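Local coordinates for fumarate reductase iron-sulfur subunit (Mycolicibacterium smegmatis, PDB 7D6V), which probably relays electrons through its 2Fe-2S, 4Fe-4S and 3Fe-4S clusters from the succinate-oxidising subunit toward quinone in mycobacterial succinate dehydrogenase, at residues Ser61-Ile66 with Cys148-Asn153; Lys144-Phe149 with Cys213-Lys218. One frame throughout, in Å; residues are numbered along the deposited sequence.

Interaction 1 (Ser61-Ile66 with Cys148-Asn153); sequences SCSAEI and CFLCQN. With SF4 (iron/sulfur cluster), chain F; FES (Fe2/s2 (inorganic) cluster), chain E.
Glu65 OE2 is gripped by three groups: the amide of Asn153, the guanidinium of Arg159 in a salt bridge, and the backbone N-H of Arg93. The bond from Asn153 ND2 to Glu65 OE2 is 3.0 Å long and nearly straight, 171° at the hydrogen. It reaches the anti side of the carboxylate, 32° out of its plane, while OE2 lies almost in the plane of the amide; the two flat groups are well turned from each other. With its CG anti to the backbone N (chi1 180°), Asn153 brings the amide up to the strand, and the extended chain of Glu65 covers the remaining gap. A buried carboxylate with an arginine and two N-H donors is probably held as the anion. The contact joins the cluster-binding loop and short strand 63-65 of the 2Fe-2S domain, which is ferredoxin-like, to the start of helix 150-154 in the dicluster domain. Cys62 SG binds one iron of the 2Fe-2S cluster, whereas Cys148 SG and Cys151 SG bind separate irons of the 4Fe-4S cluster. Next to Cys62 in sequence, Ser63 OG donates to Cys148 O at 3.2 Å, approaching from above the carbonyl plane rather than on a lone pair. Serine suits this spot: its hydroxyl serves the carbonyl while Leu150 CD2 lies 3.7 Å from Ser63 CB and near Ala64 O. Leu150 N in turn donates to the cluster ligand Cys148 SG at 2.9 Å, an N-H···S bond that could help stabilise the thiolate's charge.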
loop_
_atom_site.group_PDB
_atom_site.type_symbol
_atom_site.label_atom_id
_atom_site.label_comp_id
_atom_site.label_asym_id
_atom_site.label_seq_id
_atom_site.Cartn_x
_atom_site.Cartn_y
_atom_site.Cartn_z
ATOM N N SER B 61 -1.045 6.505 5.430
ATOM C CA SER B 61 -0.797 7.587 6.375
ATOM C C SER B 61 -2.015 8.484 6.550
ATOM O O SER B 61 -2.310 8.919 7.667
ATOM C CB SER B 61 0.405 8.411 5.918
ATOM O OG SER B 61 1.529 7.586 5.694
ATOM N N CYS B 62 -2.659 8.812 5.432
ATOM C CA CYS B 62 -3.790 9.741 5.409
ATOM C C CYS B 62 -5.184 9.189 5.689
ATOM O O CYS B 62 -6.163 9.659 5.109
ATOM C CB CYS B 62 -3.806 10.507 4.081
ATOM S SG CYS B 62 -4.524 9.590 2.698
ATOM N N SER B 63 -5.285 8.202 6.569
ATOM C CA SER B 63 -6.596 7.670 6.916
ATOM C C SER B 63 -7.380 8.681 7.743
ATOM O O SER B 63 -6.873 9.218 8.731
ATOM C CB SER B 63 -6.447 6.362 7.687
ATOM O OG SER B 63 -5.726 5.408 6.934
ATOM N N ALA B 64 -8.621 8.936 7.341
ATOM C CA ALA B 64 -9.518 9.800 8.096
ATOM C C ALA B 64 -10.942 9.329 7.842
ATOM O O ALA B 64 -11.164 8.290 7.219
ATOM C CB ALA B 64 -9.315 11.271 7.713
ATOM N N GLU B 65 -11.914 10.085 8.335
ATOM C CA GLU B 65 -13.326 9.835 8.053
ATOM C C GLU B 65 -13.845 11.062 7.315
ATOM O O GLU B 65 -14.089 12.107 7.925
ATOM C CB GLU B 65 -14.097 9.545 9.332
ATOM C CG GLU B 65 -13.574 8.320 10.060
ATOM C CD GLU B 65 -14.432 7.914 11.234
ATOM O OE1 GLU B 65 -15.544 8.461 11.378
ATOM O OE2 GLU B 65 -13.993 7.048 12.015
ATOM N N ILE B 66 -14.019 10.925 6.000
ATOM C CA ILE B 66 -14.094 12.095 5.132
ATOM C C ILE B 66 -15.458 12.761 5.213
ATOM O O ILE B 66 -15.552 13.991 5.269
ATOM C CB ILE B 66 -13.737 11.712 3.686
ATOM C CG1 ILE B 66 -12.237 11.459 3.575
ATOM C CG2 ILE B 66 -14.152 12.808 2.727
ATOM C CD1 ILE B 66 -11.412 12.545 4.192
ATOM N N CYS B 148 -3.182 0.840 6.426
ATOM C CA CYS B 148 -3.923 2.069 6.675
ATOM C C CYS B 148 -4.735 1.933 7.961
ATOM O O CYS B 148 -4.938 2.908 8.686
ATOM C CB CYS B 148 -4.846 2.390 5.498
ATOM S SG CYS B 148 -6.473 1.608 5.590
ATOM N N PHE B 149 -5.195 0.716 8.235
ATOM C CA PHE B 149 -5.978 0.430 9.433
ATOM C C PHE B 149 -7.390 0.994 9.358
ATOM O O PHE B 149 -8.035 1.200 10.389
ATOM C CB PHE B 149 -5.263 0.935 10.689
ATOM C CG PHE B 149 -3.846 0.456 10.806
ATOM C CD1 PHE B 149 -3.542 -0.885 10.663
ATOM C CD2 PHE B 149 -2.817 1.348 11.042
ATOM C CE1 PHE B 149 -2.243 -1.329 10.764
ATOM C CE2 PHE B 149 -1.517 0.909 11.145
ATOM C CZ PHE B 149 -1.229 -0.431 11.007
ATOM N N LEU B 150 -7.894 1.239 8.147
ATOM C CA LEU B 150 -9.282 1.659 8.001
ATOM C C LEU B 150 -10.233 0.530 8.374
ATOM O O LEU B 150 -11.304 0.771 8.944
ATOM C CB LEU B 150 -9.540 2.135 6.573
ATOM C CG LEU B 150 -8.946 3.489 6.181
ATOM C CD1 LEU B 150 -9.099 3.729 4.693
ATOM C CD2 LEU B 150 -9.580 4.611 6.974
ATOM N N CYS B 151 -9.806 -0.701 8.106
ATOM C CA CYS B 151 -10.591 -1.873 8.458
ATOM C C CYS B 151 -10.685 -1.927 9.979
ATOM O O CYS B 151 -11.764 -2.127 10.537
ATOM C CB CYS B 151 -9.934 -3.145 7.920
ATOM S SG CYS B 151 -8.298 -3.489 8.606
ATOM N N GLN B 152 -9.546 -1.748 10.646
ATOM C CA GLN B 152 -9.512 -1.745 12.102
ATOM C C GLN B 152 -10.376 -0.627 12.663
ATOM O O GLN B 152 -11.033 -0.794 13.695
ATOM C CB GLN B 152 -8.073 -1.596 12.589
ATOM C CG GLN B 152 -7.100 -2.569 11.964
ATOM C CD GLN B 152 -7.033 -3.880 12.711
ATOM O OE1 GLN B 152 -7.407 -4.922 12.186
ATOM N NE2 GLN B 152 -6.550 -3.836 13.941
ATOM N N ASN B 153 -10.372 0.530 12.000
ATOM C CA ASN B 153 -11.184 1.654 12.449
ATOM C C ASN B 153 -12.675 1.352 12.346
ATOM O O ASN B 153 -13.444 1.689 13.251
ATOM C CB ASN B 153 -10.836 2.898 11.636
ATOM C CG ASN B 153 -11.647 4.103 12.045
ATOM O OD1 ASN B 153 -11.506 4.610 13.153
ATOM N ND2 ASN B 153 -12.501 4.570 11.149
HETATM FE FE1 SF4 F . -7.338 -3.014 6.407
HETATM FE FE2 SF4 F . -7.268 -3.068 3.389
HETATM FE FE3 SF4 F . -4.706 -3.338 4.964
HETATM FE FE4 SF4 F . -6.156 -0.691 4.883
HETATM S S1 SF4 F . -5.396 -2.041 3.414
HETATM S S2 SF4 F . -5.467 -1.987 6.432
HETATM S S3 SF4 F . -8.029 -1.717 4.857
HETATM S S4 SF4 F . -6.577 -4.364 4.939
HETATM FE FE1 FES E . 0.231 7.667 1.682
HETATM FE FE2 FES E . -2.684 8.691 1.270
HETATM S S1 FES E . -0.760 9.663 1.857
HETATM S S2 FES E . -1.774 6.679 1.614
#

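Interaction 2 (Lys144-Phe149 with Cys213-Lys218); sequences KCIECF and CPEHIK. With SF4 (iron/sulfur cluster), chain F.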
loop_
_atom_site.group_PDB
_atom_site.type_symbol
_atom_site.label_atom_id
_atom_site.label_comp_id
_atom_site.label_asym_id
_atom_site.label_seq_id
_atom_site.Cartn_x
_atom_site.Cartn_y
_atom_site.Cartn_z
ATOM N N LYS B 144 -1.090 -7.454 -0.394
ATOM C CA LYS B 144 -1.360 -6.150 -0.984
ATOM C C LYS B 144 -1.677 -5.086 0.053
ATOM O O LYS B 144 -1.808 -3.914 -0.309
ATOM C CB LYS B 144 -2.531 -6.242 -1.966
ATOM C CG LYS B 144 -2.183 -6.802 -3.327
ATOM C CD LYS B 144 -3.424 -7.324 -4.024
ATOM C CE LYS B 144 -4.491 -6.251 -4.112
ATOM N NZ LYS B 144 -5.864 -6.818 -4.022
ATOM N N CYS B 145 -1.857 -5.488 1.302
ATOM C CA CYS B 145 -2.289 -4.573 2.357
ATOM C C CYS B 145 -1.419 -3.404 2.833
ATOM O O CYS B 145 -0.473 -3.600 3.597
ATOM C CB CYS B 145 -2.736 -5.383 3.582
ATOM S SG CYS B 145 -2.613 -4.493 5.151
ATOM N N ILE B 146 -1.742 -2.190 2.384
ATOM C CA ILE B 146 -1.061 -1.015 2.907
ATOM C C ILE B 146 -1.653 -0.746 4.283
ATOM O O ILE B 146 -2.872 -0.616 4.434
ATOM C CB ILE B 146 -1.206 0.194 1.966
ATOM C CG1 ILE B 146 -2.661 0.650 1.836
ATOM C CG2 ILE B 146 -0.673 -0.146 0.589
ATOM C CD1 ILE B 146 -2.818 2.064 1.357
ATOM N N GLU B 147 -0.809 -0.712 5.303
ATOM C CA GLU B 147 -1.354 -0.728 6.652
ATOM C C GLU B 147 -1.995 0.613 6.980
ATOM O O GLU B 147 -1.447 1.412 7.745
ATOM C CB GLU B 147 -0.266 -1.096 7.656
ATOM C CG GLU B 147 0.065 -2.573 7.640
ATOM C CD GLU B 147 1.167 -2.938 8.603
ATOM O OE1 GLU B 147 2.010 -2.069 8.900
ATOM O OE2 GLU B 147 1.189 -4.095 9.064
ATOM N N CYS B 148 -3.182 0.840 6.426
ATOM C CA CYS B 148 -3.923 2.069 6.675
ATOM C C CYS B 148 -4.735 1.933 7.961
ATOM O O CYS B 148 -4.938 2.908 8.686
ATOM C CB CYS B 148 -4.846 2.390 5.498
ATOM S SG CYS B 148 -6.473 1.608 5.590
ATOM N N PHE B 149 -5.195 0.716 8.235
ATOM C CA PHE B 149 -5.978 0.430 9.433
ATOM C C PHE B 149 -7.390 0.994 9.358
ATOM O O PHE B 149 -8.035 1.200 10.389
ATOM C CB PHE B 149 -5.263 0.935 10.689
ATOM C CG PHE B 149 -3.846 0.456 10.806
ATOM C CD1 PHE B 149 -3.542 -0.885 10.663
ATOM C CD2 PHE B 149 -2.817 1.348 11.042
ATOM C CE1 PHE B 149 -2.243 -1.329 10.764
ATOM C CE2 PHE B 149 -1.517 0.909 11.145
ATOM C CZ PHE B 149 -1.229 -0.431 11.007
ATOM N N CYS B 213 -11.789 -1.172 2.499
ATOM C CA CYS B 213 -10.428 -1.410 2.020
ATOM C C CYS B 213 -10.055 -0.687 0.726
ATOM O O CYS B 213 -10.632 -0.963 -0.326
ATOM C CB CYS B 213 -10.180 -2.914 1.860
ATOM S SG CYS B 213 -8.639 -3.331 1.011
ATOM N N PRO B 214 -9.087 0.246 0.799
ATOM C CA PRO B 214 -8.681 0.914 -0.446
ATOM C C PRO B 214 -8.015 -0.019 -1.435
ATOM O O PRO B 214 -7.978 0.296 -2.629
ATOM C CB PRO B 214 -7.704 1.998 0.036
ATOM C CG PRO B 214 -7.836 2.031 1.528
ATOM C CD PRO B 214 -8.285 0.686 1.947
ATOM N N GLU B 215 -7.490 -1.149 -0.979
ATOM C CA GLU B 215 -6.831 -2.114 -1.843
ATOM C C GLU B 215 -7.788 -3.158 -2.395
ATOM O O GLU B 215 -7.360 -4.009 -3.179
ATOM C CB GLU B 215 -5.695 -2.801 -1.085
ATOM C CG GLU B 215 -4.599 -1.854 -0.644
ATOM C CD GLU B 215 -4.086 -0.996 -1.779
ATOM O OE1 GLU B 215 -4.080 0.242 -1.633
ATOM O OE2 GLU B 215 -3.690 -1.559 -2.819
ATOM N N HIS B 216 -9.063 -3.105 -2.006
ATOM C CA HIS B 216 -10.093 -4.013 -2.508
ATOM C C HIS B 216 -9.744 -5.471 -2.220
ATOM O O HIS B 216 -9.971 -6.358 -3.045
ATOM C CB HIS B 216 -10.344 -3.791 -3.998
ATOM C CG HIS B 216 -10.562 -2.358 -4.361
ATOM N ND1 HIS B 216 -11.637 -1.631 -3.898
ATOM C CD2 HIS B 216 -9.837 -1.510 -5.127
ATOM C CE1 HIS B 216 -11.568 -0.399 -4.369
ATOM N NE2 HIS B 216 -10.485 -0.300 -5.117
ATOM N N ILE B 217 -9.184 -5.716 -1.044
ATOM C CA ILE B 217 -8.939 -7.076 -0.583
ATOM C C ILE B 217 -10.250 -7.664 -0.079
ATOM O O ILE B 217 -10.989 -7.014 0.670
ATOM C CB ILE B 217 -7.862 -7.095 0.512
ATOM C CG1 ILE B 217 -6.608 -6.358 0.039
ATOM C CG2 ILE B 217 -7.528 -8.524 0.908
ATOM C CD1 ILE B 217 -5.570 -6.170 1.113
ATOM N N LYS B 218 -10.548 -8.892 -0.497
ATOM C CA LYS B 218 -11.759 -9.591 -0.072
ATOM C C LYS B 218 -11.525 -10.171 1.323
ATOM O O LYS B 218 -11.360 -11.375 1.518
ATOM C CB LYS B 218 -12.124 -10.679 -1.070
ATOM C CG LYS B 218 -12.421 -10.178 -2.467
ATOM C CD LYS B 218 -13.702 -9.380 -2.511
ATOM C CE LYS B 218 -13.976 -8.887 -3.916
ATOM N NZ LYS B 218 -14.295 -10.017 -4.831
HETATM FE FE1 SF4 F . -7.338 -3.014 6.407
HETATM FE FE2 SF4 F . -7.268 -3.068 3.389
HETATM FE FE3 SF4 F . -4.706 -3.338 4.964
HETATM FE FE4 SF4 F . -6.156 -0.691 4.883
HETATM S S1 SF4 F . -5.396 -2.041 3.414
HETATM S S2 SF4 F . -5.467 -1.987 6.432
HETATM S S3 SF4 F . -8.029 -1.717 4.857
HETATM S S4 SF4 F . -6.577 -4.364 4.939
#
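The 4Fe-4S cluster of the dicluster domain is held here between two loops of a bacterial-ferredoxin-like arrangement: the Cys-x-x-Cys-x-x-Cys loop that begins at Cys145, and the remote Cys-Pro pair, Cys213 and Pro214. Cys145 SG binds FE3 at 2.4 Å, and Cys213 SG lies 2.8 Å from another iron, FE2. A type I turn from Cys213 to His216 brings the chain back so that Ile217 N donates to Cys213 SG, 3.2 Å away and almost straight at 171°, an N-H···S bond that may temper the negative charge of the sulfur. Pro214, with no N-H to satisfy, lays its CD 3.8 Å from the inorganic sulfur S3 of the cluster. Beside the cluster the apolar end of Ile217 meets the first loop, CD1 lying 3.8 Å from Cys145 CB, and Met175 of helix 171-181 touches both residues. Ile146 and Glu215 cross at about a right angle. The chain of Glu215 bends at chi2 (-51°), which sets its carboxylate beside the isoleucine, with OE1 3.7 Å from Ile146 CD1, and Glu215 CG near Lys144 O. Lys144, partly exposed and packed on Arg135 of the neighbouring subunit A, has a long, flexible chain that can run past Ile217 in the opposite direction. Bends at chi3 and chi4 bring Lys144 NZ to within 3.3 Å of Glu215 O, a weak hydrogen bond to the backbone rather than to the carboxylate.

Overall arrangement
From the N terminus, the chain first builds the 2Fe-2S domain, which includes 61-66 with its short strand 63-65. After helix 133-142 it enters 144-149 and passes straight into 148-153, where interaction 1 closes a loop with 81 residues between its segments. Helices 150-154, 156-159, 171-181 and 191-196 follow before 213-218 returns to 144-149, closing the second loop, 63 residues between segments, just ahead of helix 219-235. The loops neither nest nor stand wholly apart: they overlap only over 144-153, sharing Cys148 and Phe149. Centres about 10 Å apart, the contacts touch through Leu150 and Pro214. Interaction 1 thus joins the two domains, while interaction 2 ties the dicluster domain together around its 4Fe-4S cluster.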